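Local coordinates for protein major allergen Alt a 1 (Alternaria alternata, PDB 3V0R) that may bind and inhibit the beta-glucanase activity of host plant thaumatin-like proteins, and is secreted by the fungus as a disulfide-linked beta-barrel homodimer, at residues Leu46-Ser51 against Glu67-Asp72; Lys25-Tyr30 against Gly110-Val115; Lys17-Tyr22 against Val119-Ile124. All coordinates share one frame; numbering follows the deposited sequence.

In the fold
All three contacts reach the same antiparallel sheet of the beta-barrel, at different places. Contact 3, its centre about 8 Å from that of the chain, pairs the neighbouring strands 15-25 and 114-128, with apolar side chains on one face and charged or aromatic ones on the other. Contact 2, a surface contact with its centre about 20 Å out, joins the turns at one end of the same two strands; backbone, water and charge prevail there. Contact 1, partly buried, sets strand 47-53 against the loop before strand 72-76 and is almost wholly apolar. Contact 1 borders the second subunit, whereas contacts 2 and 3 meet the third and touch each other through Val115 and Tyr22.

Contact 1: Leu46-Ser51 against Glu67-Asp72; sequences LDFTCS and ENSFMD. With 0FU (2,5,6-triaminopyrimidin-4-ol), chain M.
Phe48 is the knob of this contact: the far end of its ring pushes into a hollow walled by Ser69, Phe70 and Met71. Phe48 CZ meets Met71 CG at 3.8 Å, while Phe48 CE1 lies 4.0 Å from Ser69 OG. A first torsion of 67° sets the ring between the backbone N and the carbonyl carbon, which turns it off the strand toward the loop. The phenyl rings of Phe48 and Phe70 neither stack nor meet edge to face; their planes are inclined at 46° and their centroids stand 5.9 Å apart. Phe70 is itself a bump, touched at its edge by Leu46 CD1, which lies near the ring plane and 4.0 Å from Phe70 CZ, and over one face by Met71 CG, 3.5 Å above the ring plane and offset toward the rim. Met71, bent at both its second and third torsions, curls across Phe48 at about a right angle instead of reaching out beside it.

The loop contains an ST turn, in which Met71 N donates to Ser69 OG (3.3 Å, 158°). Nearby, the Cys50-Cys65 disulfide ties strand 47-53 to the start of the loop that carries Ser69-Met71. Thr49 and Ser51 point to the other side of the strand and line a pyrimidine pocket; Ser51 CB is 3.5 Å from N3 of the ligand of chain M. Phe70 also meets Phe70 of the second subunit, so the loop also takes part in the interface with that subunit.

No hydrogen bond crosses between the two segments. Their grip therefore rests on shape and apolar burial, with hydrogen bonds left to the turn and the neighbouring strands, and a covalent tie to the disulfide.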
# COMPACT_ATOMS: atom_id res chain seq x y z
N LEU A 46 4.90 -7.15 -16.62
CA LEU A 46 5.57 -6.71 -15.43
C LEU A 46 6.04 -5.25 -15.49
O LEU A 46 6.78 -4.82 -16.39
CB LEU A 46 6.77 -7.66 -15.22
CG LEU A 46 7.65 -7.40 -14.02
CD1 LEU A 46 6.84 -7.93 -12.85
CD2 LEU A 46 8.99 -8.12 -14.16
N ASP A 47 5.65 -4.49 -14.46
CA ASP A 47 5.91 -3.09 -14.40
C ASP A 47 5.56 -2.66 -13.00
O ASP A 47 4.37 -2.51 -12.69
CB ASP A 47 5.06 -2.35 -15.44
CG ASP A 47 5.51 -0.92 -15.68
OD1 ASP A 47 6.38 -0.43 -14.95
OD2 ASP A 47 4.96 -0.28 -16.60
N PHE A 48 6.54 -2.46 -12.14
CA PHE A 48 6.24 -2.15 -10.79
C PHE A 48 7.33 -1.33 -10.13
O PHE A 48 8.41 -1.12 -10.71
CB PHE A 48 6.05 -3.42 -10.01
CG PHE A 48 7.25 -4.24 -9.86
CD1 PHE A 48 7.93 -4.29 -8.63
CD2 PHE A 48 7.74 -4.95 -10.89
CE1 PHE A 48 9.05 -5.05 -8.47
CE2 PHE A 48 8.88 -5.71 -10.76
CZ PHE A 48 9.52 -5.80 -9.54
N THR A 49 7.00 -0.80 -8.95
CA THR A 49 7.95 -0.02 -8.15
C THR A 49 8.62 -0.87 -7.11
O THR A 49 8.00 -1.73 -6.42
CB THR A 49 7.29 1.19 -7.51
OG1 THR A 49 6.70 1.97 -8.55
CG2 THR A 49 8.39 2.10 -6.86
N CYS A 50 9.93 -0.73 -7.03
CA CYS A 50 10.67 -1.34 -6.01
C CYS A 50 11.18 -0.21 -5.09
O CYS A 50 11.84 0.70 -5.58
CB CYS A 50 11.79 -2.13 -6.71
SG CYS A 50 12.85 -2.99 -5.58
N SER A 51 10.85 -0.25 -3.80
CA SER A 51 11.29 0.82 -2.91
C SER A 51 11.43 0.39 -1.50
O SER A 51 10.87 -0.63 -1.07
CB SER A 51 10.27 1.95 -2.97
OG SER A 51 9.06 1.52 -2.38
N GLU A 67 5.44 -4.86 -0.15
CA GLU A 67 4.88 -5.71 0.93
C GLU A 67 4.77 -7.17 0.45
O GLU A 67 5.09 -8.12 1.19
CB GLU A 67 3.47 -5.24 1.43
N ASN A 68 4.29 -7.33 -0.77
CA ASN A 68 4.04 -8.64 -1.30
C ASN A 68 5.25 -9.20 -2.04
O ASN A 68 5.35 -10.40 -2.19
CB ASN A 68 2.81 -8.61 -2.25
CG ASN A 68 1.46 -8.54 -1.50
OD1 ASN A 68 1.19 -9.22 -0.46
ND2 ASN A 68 0.58 -7.69 -2.03
N SER A 69 6.19 -8.34 -2.47
CA SER A 69 7.02 -8.63 -3.67
C SER A 69 7.80 -9.97 -3.74
O SER A 69 8.44 -10.43 -2.80
CB SER A 69 7.99 -7.50 -4.02
OG SER A 69 8.24 -7.53 -5.45
N PHE A 70 7.80 -10.53 -4.92
CA PHE A 70 8.61 -11.68 -5.18
C PHE A 70 10.10 -11.28 -5.39
O PHE A 70 10.93 -12.13 -5.63
CB PHE A 70 8.01 -12.38 -6.42
CG PHE A 70 8.17 -11.61 -7.69
CD1 PHE A 70 7.42 -10.47 -7.92
CD2 PHE A 70 9.10 -11.99 -8.64
CE1 PHE A 70 7.63 -9.71 -9.07
CE2 PHE A 70 9.28 -11.26 -9.80
CZ PHE A 70 8.53 -10.13 -10.02
N MET A 71 10.41 -9.99 -5.36
CA MET A 71 11.77 -9.52 -5.64
C MET A 71 12.37 -8.86 -4.38
O MET A 71 11.68 -8.11 -3.70
CB MET A 71 11.74 -8.42 -6.68
CG MET A 71 11.32 -8.84 -8.07
SD MET A 71 12.46 -10.05 -8.78
CE MET A 71 13.95 -9.05 -8.63
N ASP A 72 13.65 -9.10 -4.17
CA ASP A 72 14.47 -8.38 -3.17
C ASP A 72 15.48 -7.58 -3.89
O ASP A 72 15.89 -7.93 -4.99
CB ASP A 72 15.17 -9.31 -2.21
CG ASP A 72 14.17 -10.02 -1.24
OD1 ASP A 72 13.06 -9.54 -1.02
OD2 ASP A 72 14.55 -11.07 -0.70
C4 0FU M . 8.25 4.85 -4.28
N3 0FU M . 9.21 5.30 -3.46
C2 0FU M . 10.37 5.76 -3.98
NAA 0FU M . 11.28 6.21 -3.09
N1 0FU M . 10.60 5.80 -5.32
C6 0FU M . 9.66 5.35 -6.17
NAB 0FU M . 9.87 5.35 -7.50
C5 0FU M . 8.46 4.87 -5.64
NAC 0FU M . 7.47 4.39 -6.39
O4 0FU M . 7.05 4.38 -3.85

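Contact 2: Lys25-Tyr30 against Gly110-Val115; sequences KPEGTY and GPKDFV
The Phe114 ring receives Gly28 obliquely, Phe114 CD2 lying 4.0 Å from Gly28 CA. A second flat group, the Asp113 carboxylate, has OD1 3.7 Å from Pro26 CA. Its main polar partners flank the contact: OD1 forms a salt bridge with Arg24, and OD2 accepts from Asn109 N, which together should hold its rotation. The Glu27 carboxylate, folded back by its bent chain, brings OE1 to 3.8 Å from Lys112 NZ, a long salt bridge at the surface.

Here strand 15-25 of the barrel sheet ends in a type I turn, Lys25-Gly28, and strand 114-128 begins from another, Gly110-Asp113. Lys25 and Phe114 form an antiparallel hydrogen-bonded pair: Lys25 N donates to Phe114 O at 2.9 Å, and Phe114 N returns the bond to Lys25 O at the same 2.9 Å. Beyond the pair no N-H...O bond crosses directly. A water fills in, donating to Pro26 O (2.8 Å) and accepting from Lys112 N (2.8 Å). Lys112 lays its CB against the Glu27 carbonyl before bending toward the carboxylate.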
# COMPACT_ATOMS: atom_id res chain seq x y z
N LYS A 25 18.47 11.75 0.82
CA LYS A 25 19.51 11.73 1.86
C LYS A 25 19.24 12.92 2.78
O LYS A 25 19.58 14.05 2.43
CB LYS A 25 20.89 11.92 1.20
CG LYS A 25 21.27 10.80 0.22
CD LYS A 25 22.61 11.14 -0.44
CE LYS A 25 23.11 9.99 -1.31
NZ LYS A 25 24.29 10.47 -2.17
N PRO A 26 18.61 12.69 3.92
CA PRO A 26 18.12 13.77 4.80
C PRO A 26 19.23 14.58 5.42
O PRO A 26 19.04 15.78 5.75
CB PRO A 26 17.33 13.02 5.88
CG PRO A 26 17.79 11.61 5.81
CD PRO A 26 18.23 11.36 4.42
N GLU A 27 20.38 13.93 5.56
CA GLU A 27 21.55 14.58 6.07
C GLU A 27 22.73 14.53 5.11
O GLU A 27 23.86 14.76 5.51
CB GLU A 27 21.94 13.96 7.43
CG GLU A 27 20.82 14.08 8.46
CD GLU A 27 20.49 15.55 8.80
OE1 GLU A 27 21.35 16.43 8.62
OE2 GLU A 27 19.37 15.83 9.29
N GLY A 28 22.45 14.24 3.85
CA GLY A 28 23.43 14.25 2.81
C GLY A 28 24.33 13.03 2.79
O GLY A 28 25.29 13.03 2.06
N THR A 29 24.04 12.01 3.60
CA THR A 29 24.90 10.81 3.67
C THR A 29 24.11 9.57 3.31
O THR A 29 23.98 9.22 2.15
CB THR A 29 25.55 10.70 5.07
OG1 THR A 29 24.54 10.74 6.07
CG2 THR A 29 26.56 11.87 5.36
N TYR A 30 23.53 8.92 4.30
CA TYR A 30 22.66 7.74 4.08
C TYR A 30 21.33 8.15 3.46
O TYR A 30 20.90 9.33 3.59
CB TYR A 30 22.39 7.01 5.41
CG TYR A 30 21.78 7.92 6.44
CD1 TYR A 30 22.57 8.59 7.37
CD2 TYR A 30 20.41 8.15 6.46
CE1 TYR A 30 21.99 9.46 8.31
CE2 TYR A 30 19.82 8.99 7.39
CZ TYR A 30 20.62 9.64 8.31
OH TYR A 30 20.02 10.49 9.18
N GLY A 110 15.81 21.08 5.23
CA GLY A 110 16.96 21.00 6.13
C GLY A 110 18.22 21.40 5.39
O GLY A 110 18.31 21.25 4.15
N PRO A 111 19.24 21.84 6.15
CA PRO A 111 20.40 22.42 5.51
C PRO A 111 21.27 21.37 4.83
O PRO A 111 22.00 21.75 3.95
CB PRO A 111 21.15 23.11 6.66
CG PRO A 111 20.71 22.40 7.91
CD PRO A 111 19.43 21.65 7.61
N LYS A 112 21.18 20.08 5.20
CA LYS A 112 21.91 19.00 4.49
C LYS A 112 21.01 17.96 3.76
O LYS A 112 21.42 16.85 3.46
CB LYS A 112 22.87 18.30 5.46
CG LYS A 112 23.84 19.22 6.21
CD LYS A 112 24.98 18.42 6.88
CE LYS A 112 24.71 18.09 8.36
NZ LYS A 112 25.16 16.72 8.83
N ASP A 113 19.78 18.38 3.45
CA ASP A 113 18.81 17.57 2.78
C ASP A 113 19.07 17.56 1.26
O ASP A 113 19.13 18.64 0.62
CB ASP A 113 17.42 18.13 3.09
CG ASP A 113 16.31 17.36 2.44
OD1 ASP A 113 16.28 16.13 2.65
OD2 ASP A 113 15.45 18.04 1.75
N PHE A 114 19.23 16.35 0.69
CA PHE A 114 19.46 16.20 -0.74
C PHE A 114 18.50 15.18 -1.29
O PHE A 114 18.17 14.21 -0.60
CB PHE A 114 20.89 15.75 -1.02
CG PHE A 114 21.87 16.86 -0.90
CD1 PHE A 114 22.24 17.59 -2.02
CD2 PHE A 114 22.34 17.23 0.33
CE1 PHE A 114 23.09 18.68 -1.89
CE2 PHE A 114 23.22 18.31 0.48
CZ PHE A 114 23.59 19.04 -0.65
N VAL A 115 18.02 15.44 -2.49
CA VAL A 115 17.18 14.50 -3.19
C VAL A 115 17.90 14.15 -4.50
O VAL A 115 18.50 15.02 -5.14
CB VAL A 115 15.75 15.03 -3.38
CG1 VAL A 115 15.04 15.13 -2.03
CG2 VAL A 115 15.77 16.39 -4.06
O HOH W 1 19.51 18.41 6.70

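Contact 3: Lys17-Tyr22 against Val119-Ile124; sequences KISEFY and VADAYI. With 0FU (2,5,6-triaminopyrimidin-4-ol), chain K; 0FU (2,5,6-triaminopyrimidin-4-ol), chain M; SO4 (sulfate ion), chain B.
Asp121, the first residue of Val119-Ile124 to touch Lys17-Tyr22, presses its OD1 to 3.2 Å from Ser19 CB. Around it two waters bridge the widening gap: one accepts from Phe21 N and donates weakly, at 3.5 Å, to Ala120 O; the other gives a bond of 2.8 Å to Asp121 OD1 and accepts from Glu20 N at 3.2 Å. Asp121 OD2 leans over the Lys17 chain, too far from NZ for a salt bridge. That ammonium instead bonds to Asn109 of the third subunit and to a sulfate, probably from the crystallisation liquor, which the same asparagine also bonds.

Ala122 brings direct strand pairing. Ile18 N donates to Ala122 O (2.8 Å, 168°) and Ala122 N to Ile18 O (3.0 Å). This antiparallel hydrogen-bonded pair joins strands 15-25 and 114-128 in the barrel; the short strand axes lie at 146°. Farther along strand 15-25, Glu20 and Tyr22 help line a pocket that holds 2,5,6-triaminopyrimidin-4-ol. Side chains of Ile18 and Ala122 share one face, where Phe36, Ile38 and Leu100 touch Ile18.

Tyr123 and Lys17 form an antiparallel non-hydrogen-bonded pair on the other face. With CG anti to the backbone N (chi1 -179°), Lys17 runs side by side with the tyrosine, its CB and CG against the ring obliquely and its CD 3.5 Å from Tyr123 OH. Ile124 returns to the apolar face, its CG2 branch meeting Ile18 CG1 at 4.0 Å, the two side chains crossing at about a right angle beside Ala98.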
# COMPACT_ATOMS: atom_id res chain seq x y z
N LYS A 17 14.10 -3.23 -17.64
CA LYS A 17 14.52 -1.83 -17.69
C LYS A 17 14.29 -1.24 -16.34
O LYS A 17 13.22 -1.47 -15.74
CB LYS A 17 13.63 -1.11 -18.69
CG LYS A 17 13.97 0.36 -18.86
CD LYS A 17 13.08 0.98 -19.96
CE LYS A 17 11.82 1.53 -19.32
NZ LYS A 17 10.97 2.30 -20.30
N ILE A 18 15.27 -0.47 -15.84
CA ILE A 18 15.21 0.21 -14.58
C ILE A 18 15.16 1.70 -14.93
O ILE A 18 15.91 2.21 -15.75
CB ILE A 18 16.41 -0.05 -13.65
CG1 ILE A 18 16.69 -1.54 -13.55
CG2 ILE A 18 16.18 0.66 -12.29
CD1 ILE A 18 15.67 -2.36 -12.76
N SER A 19 14.22 2.39 -14.34
CA SER A 19 14.01 3.81 -14.62
C SER A 19 13.42 4.53 -13.39
O SER A 19 12.99 3.91 -12.39
CB SER A 19 13.05 4.03 -15.82
OG SER A 19 11.80 3.45 -15.53
N GLU A 20 13.39 5.85 -13.50
CA GLU A 20 12.84 6.72 -12.40
C GLU A 20 13.40 6.43 -11.00
O GLU A 20 12.71 6.38 -9.96
CB GLU A 20 11.30 6.80 -12.50
CG GLU A 20 10.61 6.83 -13.90
CD GLU A 20 11.23 7.65 -15.12
OE1 GLU A 20 11.08 7.05 -16.17
OE2 GLU A 20 11.76 8.86 -15.14
N PHE A 21 14.70 6.26 -10.94
CA PHE A 21 15.37 6.16 -9.67
C PHE A 21 15.11 7.42 -8.87
O PHE A 21 15.13 8.52 -9.41
CB PHE A 21 16.91 6.05 -9.86
CG PHE A 21 17.68 6.04 -8.57
CD1 PHE A 21 17.69 4.95 -7.79
CD2 PHE A 21 18.31 7.16 -8.13
CE1 PHE A 21 18.44 4.92 -6.61
CE2 PHE A 21 19.03 7.19 -6.95
CZ PHE A 21 19.08 6.05 -6.17
N TYR A 22 14.82 7.26 -7.58
CA TYR A 22 14.70 8.37 -6.64
C TYR A 22 15.42 7.97 -5.38
O TYR A 22 15.49 6.82 -5.05
CB TYR A 22 13.22 8.66 -6.30
CG TYR A 22 12.93 9.81 -5.31
CD1 TYR A 22 12.58 11.11 -5.76
CD2 TYR A 22 12.93 9.60 -3.93
CE1 TYR A 22 12.27 12.14 -4.86
CE2 TYR A 22 12.65 10.64 -3.03
CZ TYR A 22 12.34 11.90 -3.49
OH TYR A 22 12.00 12.90 -2.59
N VAL A 119 19.18 9.93 -13.97
CA VAL A 119 19.43 10.70 -15.19
C VAL A 119 19.45 9.84 -16.44
O VAL A 119 19.50 10.36 -17.55
CB VAL A 119 20.70 11.55 -15.08
CG1 VAL A 119 20.54 12.55 -13.94
CG2 VAL A 119 21.95 10.71 -14.92
N ALA A 120 19.36 8.51 -16.28
CA ALA A 120 19.38 7.58 -17.40
C ALA A 120 18.75 6.29 -16.98
O ALA A 120 18.84 5.90 -15.81
CB ALA A 120 20.80 7.29 -17.85
N ASP A 121 18.15 5.59 -17.94
CA ASP A 121 17.65 4.25 -17.67
C ASP A 121 18.84 3.29 -17.61
O ASP A 121 19.91 3.63 -18.10
CB ASP A 121 16.74 3.80 -18.80
CG ASP A 121 15.41 4.52 -18.82
OD1 ASP A 121 15.05 5.28 -17.97
OD2 ASP A 121 14.66 4.26 -19.78
N ALA A 122 18.65 2.11 -17.01
CA ALA A 122 19.65 1.04 -16.98
C ALA A 122 18.92 -0.25 -17.31
O ALA A 122 17.73 -0.36 -17.09
CB ALA A 122 20.29 0.91 -15.57
N TYR A 123 19.64 -1.23 -17.83
CA TYR A 123 19.09 -2.51 -18.19
C TYR A 123 19.77 -3.58 -17.38
O TYR A 123 21.02 -3.58 -17.24
CB TYR A 123 19.24 -2.70 -19.65
CG TYR A 123 18.32 -1.83 -20.43
CD1 TYR A 123 18.65 -0.51 -20.74
CD2 TYR A 123 17.04 -2.28 -20.80
CE1 TYR A 123 17.71 0.33 -21.37
CE2 TYR A 123 16.15 -1.48 -21.48
CZ TYR A 123 16.48 -0.20 -21.76
OH TYR A 123 15.57 0.56 -22.41
N ILE A 124 19.03 -4.50 -16.80
CA ILE A 124 19.66 -5.53 -15.98
C ILE A 124 19.42 -6.88 -16.70
O ILE A 124 18.35 -7.08 -17.34
CB ILE A 124 19.08 -5.59 -14.53
CG1 ILE A 124 17.56 -5.74 -14.41
CG2 ILE A 124 19.51 -4.39 -13.69
CD1 ILE A 124 17.05 -7.20 -14.32
C4 0FU K . 7.29 7.74 -4.56
N3 0FU K . 6.94 7.42 -5.83
C2 0FU K . 7.64 7.97 -6.86
NAA 0FU K . 7.28 7.66 -8.12
N1 0FU K . 8.69 8.80 -6.66
C6 0FU K . 9.03 9.15 -5.40
NAB 0FU K . 10.01 9.99 -5.04
C5 0FU K . 8.34 8.61 -4.37
NAC 0FU K . 8.72 8.95 -3.15
O4 0FU K . 6.68 7.25 -3.42
C4 0FU M . 8.25 4.85 -4.28
N3 0FU M . 9.21 5.30 -3.46
C2 0FU M . 10.37 5.76 -3.98
NAA 0FU M . 11.28 6.21 -3.09
N1 0FU M . 10.60 5.80 -5.32
C6 0FU M . 9.66 5.35 -6.17
NAB 0FU M . 9.87 5.35 -7.50
C5 0FU M . 8.46 4.87 -5.64
NAC 0FU M . 7.47 4.39 -6.39
O4 0FU M . 7.05 4.38 -3.85
S SO4 B . 7.55 3.64 -19.33
O1 SO4 B . 8.60 2.98 -18.48
O2 SO4 B . 8.23 4.25 -20.51
O3 SO4 B . 6.56 2.61 -19.76
O4 SO4 B . 6.81 4.75 -18.65
O HOH W 2 15.41 6.95 -15.70
O HOH W 3 16.51 6.23 -13.27